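Local coordinates for fatty acid-binding protein TM_1468 (Thermotoga maritima, PDB 1VPV), which binds long-chain fatty acids such as palmitate and may take part in lipid transport or fatty acid metabolism, at residues Lys89-Asp94 against Val121-Tyr126; Val100-Ser105 against Gly109-Ala114. All blocks are in the same frame, centred on the assembly; numbering follows the deposited sequence.

Interaction 1: Lys89-Asp94 against Val121-Tyr126; sequences KYKEED and VDIPVY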
loop_
_atom_site.group_PDB
_atom_site.type_symbol
_atom_site.label_atom_id
_atom_site.label_comp_id
_atom_site.label_asym_id
_atom_site.label_seq_id
_atom_site.Cartn_x
_atom_site.Cartn_y
_atom_site.Cartn_z
ATOM N N LYS A 89 -9.607 -12.152 -18.205
ATOM C CA LYS A 89 -8.397 -12.946 -18.362
ATOM C C LYS A 89 -8.323 -14.033 -17.294
ATOM O O LYS A 89 -7.966 -15.171 -17.595
ATOM C CB LYS A 89 -7.152 -12.073 -18.342
ATOM C CG LYS A 89 -5.824 -12.844 -18.303
ATOM C CD LYS A 89 -4.659 -11.831 -18.229
ATOM C CE LYS A 89 -3.671 -12.129 -17.101
ATOM N NZ LYS A 89 -2.874 -13.350 -17.377
ATOM N N TYR A 90 -8.674 -13.691 -16.059
ATOM C CA TYR A 90 -8.712 -14.674 -14.978
ATOM C C TYR A 90 -9.737 -15.761 -15.251
ATOM O O TYR A 90 -9.473 -16.928 -14.991
ATOM C CB TYR A 90 -8.966 -14.012 -13.625
ATOM C CG TYR A 90 -7.980 -12.905 -13.303
ATOM C CD1 TYR A 90 -6.649 -12.968 -13.702
ATOM C CD2 TYR A 90 -8.381 -11.798 -12.577
ATOM C CE1 TYR A 90 -5.751 -11.939 -13.374
ATOM C CE2 TYR A 90 -7.501 -10.781 -12.262
ATOM C CZ TYR A 90 -6.197 -10.853 -12.658
ATOM O OH TYR A 90 -5.363 -9.800 -12.331
ATOM N N LYS A 91 -10.875 -15.379 -15.820
ATOM C CA LYS A 91 -11.910 -16.325 -16.187
ATOM C C LYS A 91 -11.452 -17.347 -17.215
ATOM O O LYS A 91 -11.664 -18.552 -17.044
ATOM C CB LYS A 91 -13.094 -15.563 -16.755
ATOM C CG LYS A 91 -14.280 -16.413 -17.188
ATOM C CD LYS A 91 -15.485 -15.514 -17.374
ATOM C CE LYS A 91 -16.493 -16.115 -18.335
ATOM N NZ LYS A 91 -16.846 -17.486 -17.899
ATOM N N GLU A 92 -10.846 -16.865 -18.285
ATOM C CA GLU A 92 -10.354 -17.731 -19.343
ATOM C C GLU A 92 -9.177 -18.578 -18.850
ATOM O O GLU A 92 -8.905 -19.633 -19.422
ATOM C CB GLU A 92 -9.962 -16.919 -20.596
ATOM N N GLU A 93 -8.492 -18.139 -17.793
ATOM C CA GLU A 93 -7.491 -18.992 -17.131
ATOM C C GLU A 93 -8.075 -19.927 -16.056
ATOM O O GLU A 93 -7.322 -20.507 -15.277
ATOM C CB GLU A 93 -6.391 -18.155 -16.476
ATOM C CG GLU A 93 -5.513 -17.329 -17.406
ATOM C CD GLU A 93 -4.614 -16.411 -16.630
ATOM O OE1 GLU A 93 -4.736 -16.377 -15.379
ATOM O OE2 GLU A 93 -3.782 -15.708 -17.254
ATOM N N ASP A 94 -9.395 -20.054 -16.007
ATOM C CA ASP A 94 -10.108 -21.068 -15.174
ATOM C C ASP A 94 -10.124 -20.762 -13.662
ATOM O O ASP A 94 -10.326 -21.635 -12.843
ATOM C CB ASP A 94 -9.594 -22.516 -15.462
ATOM C CG ASP A 94 -10.571 -23.605 -15.026
ATOM O OD1 ASP A 94 -11.783 -23.472 -15.278
ATOM O OD2 ASP A 94 -10.127 -24.627 -14.453
ATOM N N VAL A 121 -19.252 -8.676 -15.787
ATOM C CA VAL A 121 -18.643 -9.986 -16.055
ATOM C C VAL A 121 -19.349 -11.108 -15.294
ATOM O O VAL A 121 -19.980 -10.886 -14.252
ATOM C CB VAL A 121 -17.134 -10.058 -15.697
ATOM C CG1 VAL A 121 -16.350 -9.052 -16.482
ATOM C CG2 VAL A 121 -16.870 -9.840 -14.182
ATOM N N ASP A 122 -19.212 -12.316 -15.843
ATOM C CA ASP A 122 -19.782 -13.553 -15.299
ATOM C C ASP A 122 -19.185 -14.057 -14.005
ATOM O O ASP A 122 -19.860 -14.726 -13.224
ATOM C CB ASP A 122 -19.535 -14.668 -16.309
ATOM C CG ASP A 122 -20.456 -14.596 -17.462
ATOM O OD1 ASP A 122 -21.483 -13.897 -17.330
ATOM O OD2 ASP A 122 -20.156 -15.238 -18.496
ATOM N N ILE A 123 -17.897 -13.811 -13.839
ATOM C CA ILE A 123 -17.084 -14.468 -12.838
ATOM C C ILE A 123 -17.243 -13.711 -11.518
ATOM O O ILE A 123 -17.097 -12.496 -11.498
ATOM C CB ILE A 123 -15.587 -14.554 -13.316
ATOM C CG1 ILE A 123 -14.695 -15.163 -12.233
ATOM C CG2 ILE A 123 -15.020 -13.154 -13.741
ATOM C CD1 ILE A 123 -13.241 -15.369 -12.684
ATOM N N PRO A 124 -17.548 -14.415 -10.416
ATOM C CA PRO A 124 -17.835 -13.672 -9.192
ATOM C C PRO A 124 -16.599 -12.895 -8.750
ATOM O O PRO A 124 -15.512 -13.440 -8.709
ATOM C CB PRO A 124 -18.200 -14.750 -8.183
ATOM C CG PRO A 124 -18.231 -16.033 -8.887
ATOM C CD PRO A 124 -17.624 -15.874 -10.226
ATOM N N VAL A 125 -16.754 -11.603 -8.516
ATOM C CA VAL A 125 -15.642 -10.745 -8.127
ATOM C C VAL A 125 -16.048 -10.087 -6.848
ATOM O O VAL A 125 -17.083 -9.451 -6.780
ATOM C CB VAL A 125 -15.375 -9.669 -9.178
ATOM C CG1 VAL A 125 -14.308 -8.679 -8.695
ATOM C CG2 VAL A 125 -14.972 -10.307 -10.522
ATOM N N TYR A 126 -15.246 -10.261 -5.816
ATOM C CA TYR A 126 -15.499 -9.633 -4.533
ATOM C C TYR A 126 -14.488 -8.520 -4.318
ATOM O O TYR A 126 -13.294 -8.758 -4.344
ATOM C CB TYR A 126 -15.382 -10.676 -3.454
ATOM C CG TYR A 126 -16.462 -11.713 -3.544
ATOM C CD1 TYR A 126 -17.664 -11.553 -2.871
ATOM C CD2 TYR A 126 -16.277 -12.874 -4.280
ATOM C CE1 TYR A 126 -18.658 -12.525 -2.940
ATOM C CE2 TYR A 126 -17.257 -13.840 -4.353
ATOM C CZ TYR A 126 -18.446 -13.659 -3.690
ATOM O OH TYR A 126 -19.436 -14.615 -3.786
#

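Interaction 2: Val100-Ser105 against Gly109-Ala114; sequences VLTLSS and GTYNSA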
loop_
_atom_site.group_PDB
_atom_site.type_symbol
_atom_site.label_atom_id
_atom_site.label_comp_id
_atom_site.label_asym_id
_atom_site.label_seq_id
_atom_site.Cartn_x
_atom_site.Cartn_y
_atom_site.Cartn_z
ATOM N N VAL A 100 -10.579 -8.826 -5.071
ATOM C CA VAL A 100 -9.879 -7.540 -5.289
ATOM C C VAL A 100 -9.765 -6.730 -3.986
ATOM O O VAL A 100 -10.750 -6.485 -3.302
ATOM C CB VAL A 100 -10.649 -6.653 -6.331
ATOM C CG1 VAL A 100 -9.895 -5.366 -6.636
ATOM C CG2 VAL A 100 -10.939 -7.429 -7.591
ATOM N N LEU A 101 -8.560 -6.309 -3.675
ATOM C CA LEU A 101 -8.287 -5.419 -2.541
ATOM C C LEU A 101 -7.744 -4.130 -3.099
ATOM O O LEU A 101 -6.677 -4.117 -3.731
ATOM C CB LEU A 101 -7.229 -6.033 -1.594
ATOM C CG LEU A 101 -7.813 -7.024 -0.599
ATOM C CD1 LEU A 101 -8.100 -8.296 -1.296
ATOM C CD2 LEU A 101 -6.891 -7.278 0.566
ATOM N N THR A 102 -8.486 -3.051 -2.912
ATOM C CA THR A 102 -8.059 -1.747 -3.410
ATOM C C THR A 102 -7.682 -0.833 -2.297
ATOM O O THR A 102 -8.152 -0.973 -1.163
ATOM C CB THR A 102 -9.149 -1.017 -4.177
ATOM O OG1 THR A 102 -10.166 -0.561 -3.264
ATOM C CG2 THR A 102 -9.731 -1.914 -5.272
ATOM N N LEU A 103 -6.887 0.162 -2.649
ATOM C CA LEU A 103 -6.661 1.278 -1.735
ATOM C C LEU A 103 -7.986 1.975 -1.332
ATOM O O LEU A 103 -9.016 1.863 -2.002
ATOM C CB LEU A 103 -5.634 2.274 -2.315
ATOM C CG LEU A 103 -6.091 3.280 -3.351
ATOM C CD1 LEU A 103 -5.145 4.444 -3.348
ATOM C CD2 LEU A 103 -6.237 2.696 -4.750
ATOM N N SER A 104 -7.920 2.683 -0.218
ATOM C CA SER A 104 -9.061 3.371 0.361
ATOM C C SER A 104 -9.937 4.073 -0.662
ATOM O O SER A 104 -9.453 4.872 -1.485
ATOM C CB SER A 104 -8.583 4.408 1.373
ATOM O OG SER A 104 -9.660 5.282 1.697
ATOM N N SER A 105 -11.228 3.836 -0.566
ATOM C CA SER A 105 -12.197 4.532 -1.393
ATOM C C SER A 105 -12.205 6.029 -1.124
ATOM O O SER A 105 -12.811 6.797 -1.872
ATOM C CB SER A 105 -13.619 4.000 -1.127
ATOM O OG SER A 105 -13.977 4.210 0.234
ATOM N N GLY A 109 -10.770 6.684 -6.725
ATOM C CA GLY A 109 -11.919 5.991 -7.390
ATOM C C GLY A 109 -11.585 4.571 -7.881
ATOM O O GLY A 109 -12.366 3.935 -8.583
ATOM N N THR A 110 -10.416 4.055 -7.499
ATOM C CA THR A 110 -10.063 2.705 -7.889
ATOM C C THR A 110 -11.120 1.689 -7.439
ATOM O O THR A 110 -11.561 0.844 -8.230
ATOM C CB THR A 110 -8.680 2.340 -7.358
ATOM O OG1 THR A 110 -7.732 3.272 -7.895
ATOM C CG2 THR A 110 -8.298 0.939 -7.797
ATOM N N TYR A 111 -11.543 1.799 -6.187
ATOM C CA TYR A 111 -12.586 0.938 -5.660
ATOM C C TYR A 111 -13.847 1.057 -6.494
ATOM O O TYR A 111 -14.489 0.037 -6.802
ATOM C CB TYR A 111 -12.873 1.251 -4.187
ATOM C CG TYR A 111 -14.086 0.557 -3.638
ATOM C CD1 TYR A 111 -14.004 -0.728 -3.134
ATOM C CD2 TYR A 111 -15.334 1.189 -3.623
ATOM C CE1 TYR A 111 -15.129 -1.370 -2.632
ATOM C CE2 TYR A 111 -16.461 0.554 -3.132
ATOM C CZ TYR A 111 -16.342 -0.727 -2.638
ATOM O OH TYR A 111 -17.446 -1.367 -2.146
ATOM N N ASN A 112 -14.203 2.279 -6.887
ATOM C CA ASN A 112 -15.398 2.451 -7.695
ATOM C C ASN A 112 -15.287 1.721 -9.021
ATOM O O ASN A 112 -16.205 0.989 -9.375
ATOM C CB ASN A 112 -15.774 3.924 -7.878
ATOM C CG ASN A 112 -16.517 4.487 -6.655
ATOM O OD1 ASN A 112 -16.889 3.739 -5.736
ATOM N ND2 ASN A 112 -16.725 5.805 -6.635
ATOM N N SER A 113 -14.159 1.884 -9.710
ATOM C CA SER A 113 -13.937 1.250 -11.008
ATOM C C SER A 113 -14.049 -0.269 -10.915
ATOM O O SER A 113 -14.747 -0.921 -11.722
ATOM C CB SER A 113 -12.569 1.603 -11.558
ATOM O OG SER A 113 -12.566 2.873 -12.119
ATOM N N ALA A 114 -13.378 -0.805 -9.907
ATOM C CA ALA A 114 -13.313 -2.241 -9.682
ATOM C C ALA A 114 -14.691 -2.813 -9.464
ATOM O O ALA A 114 -14.998 -3.886 -9.980
ATOM C CB ALA A 114 -12.420 -2.558 -8.477
HETATM O O HOH W 1 -10.090 3.241 -4.229
#

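Interaction 1: Lys89-Asp94 against Val121-Tyr126
I123, in the loop leading into strand 125-129, pushes its CD1 methyl against the backbone of K91, in the last turn of a helix that closes with a Schellman motif, at the outer end of the DegV fold's N-terminal sheet. CD1 lies 3.9 Å from K91 CA, with the lysine's CB little farther off. The two side chains run past one another in opposite directions, and K91 CD comes back over I123 CB at 4.2 Å. With CG1 anti to the backbone N (chi1 176°) and CD1 extended beyond it, I123 reaches across to the helix. The extended chain of K91 brings CE to 3.8 Å from D122 OD2, and a bend at the last torsion sets NZ 4.0 Å from the same oxygen, too far for a salt bridge.

Behind this shell, I123 and Y90 both pack on V98 of the neighbouring strand, and Y90 turns its hydroxyl away to D36. D94, with positive phi, is the motif's C-prime residue, its N bonded to K91 O and the next amide to Y90 O, while its carboxylate pairs with K14. K89 NZ bridges to E93 OE2 at 2.5 Å, meeting it on the syn side, 26° out of the carboxylate plane.

Interaction 2: Val100-Ser105 against Gly109-Ala114
The ring of Y111 receives the hydroxyl of T102 at its edge, in plane, with OG1 3.8 Å from CD1, while CB of S105 comes obliquely to CD2. The same threonine oxygen sits still closer to the root of the side chain, 3.4 Å from Y111 CB. The ring itself extends toward V127 and D129 of strand 125-129. This is the first half of a beta-alpha-beta unit, in which helix 110-118 returns over strand 97-102; the short segment axes run nearly antiparallel, at 157°.

T102 works with both branches. OG1 stands between the backbone N and the carbonyl carbon (chi1 72°), from where it donates to L103 O at 3.0 Å, tilted 32° from the carbonyl plane. CG2 points to the helix and meets the CG2 of T110 and the CB of A114, which V100 CG1 also touches. With both OG1 and CG2 removed, as in an alanine here, L103 O would probably lose its hydroxyl donor and a gap would open between the strand and the T110 and A114 methyls.

Next along the chain, L103 lays CD2 across T110, 3.5 Å from OG1, a hydroxyl hydrogen-bonded to the palmitate-binding S108. L103 also touches the bound palmitic acid, so one leucine joins helix start to ligand. Water 1 lies 2.8 Å from both L103 O, to which it can donate, and Y111 N, from which it accepts, and so serves an amide of the helix's first turn. The chemistry is thus divided: methyl groups fill the space between strand and helix, while L103 O, approached by a hydroxyl and a water, links the loop to the helix start beside the fatty acid site.

Overall arrangement
Followed from the N terminus, the chain leaves helix 80-92 through 89-94, enters strand 97-102, turns through the loop after it into helix 110-118 and continues to strand 125-129. Interaction 2 closes the short turn between strand and helix; interaction 1 closes a wider loop that contains all of it, so the two nest without crossing. They lie about 17 Å apart between centres and meet in the sheet, where Y126 O and V100 N are 2.8 Å apart, a probable hydrogen bond, and V125 packs on V100. Interaction 1 ties the end of helix 80-92 to the loop that leads into strand 125-129, whereas interaction 2 holds the crossover beside the palmitate.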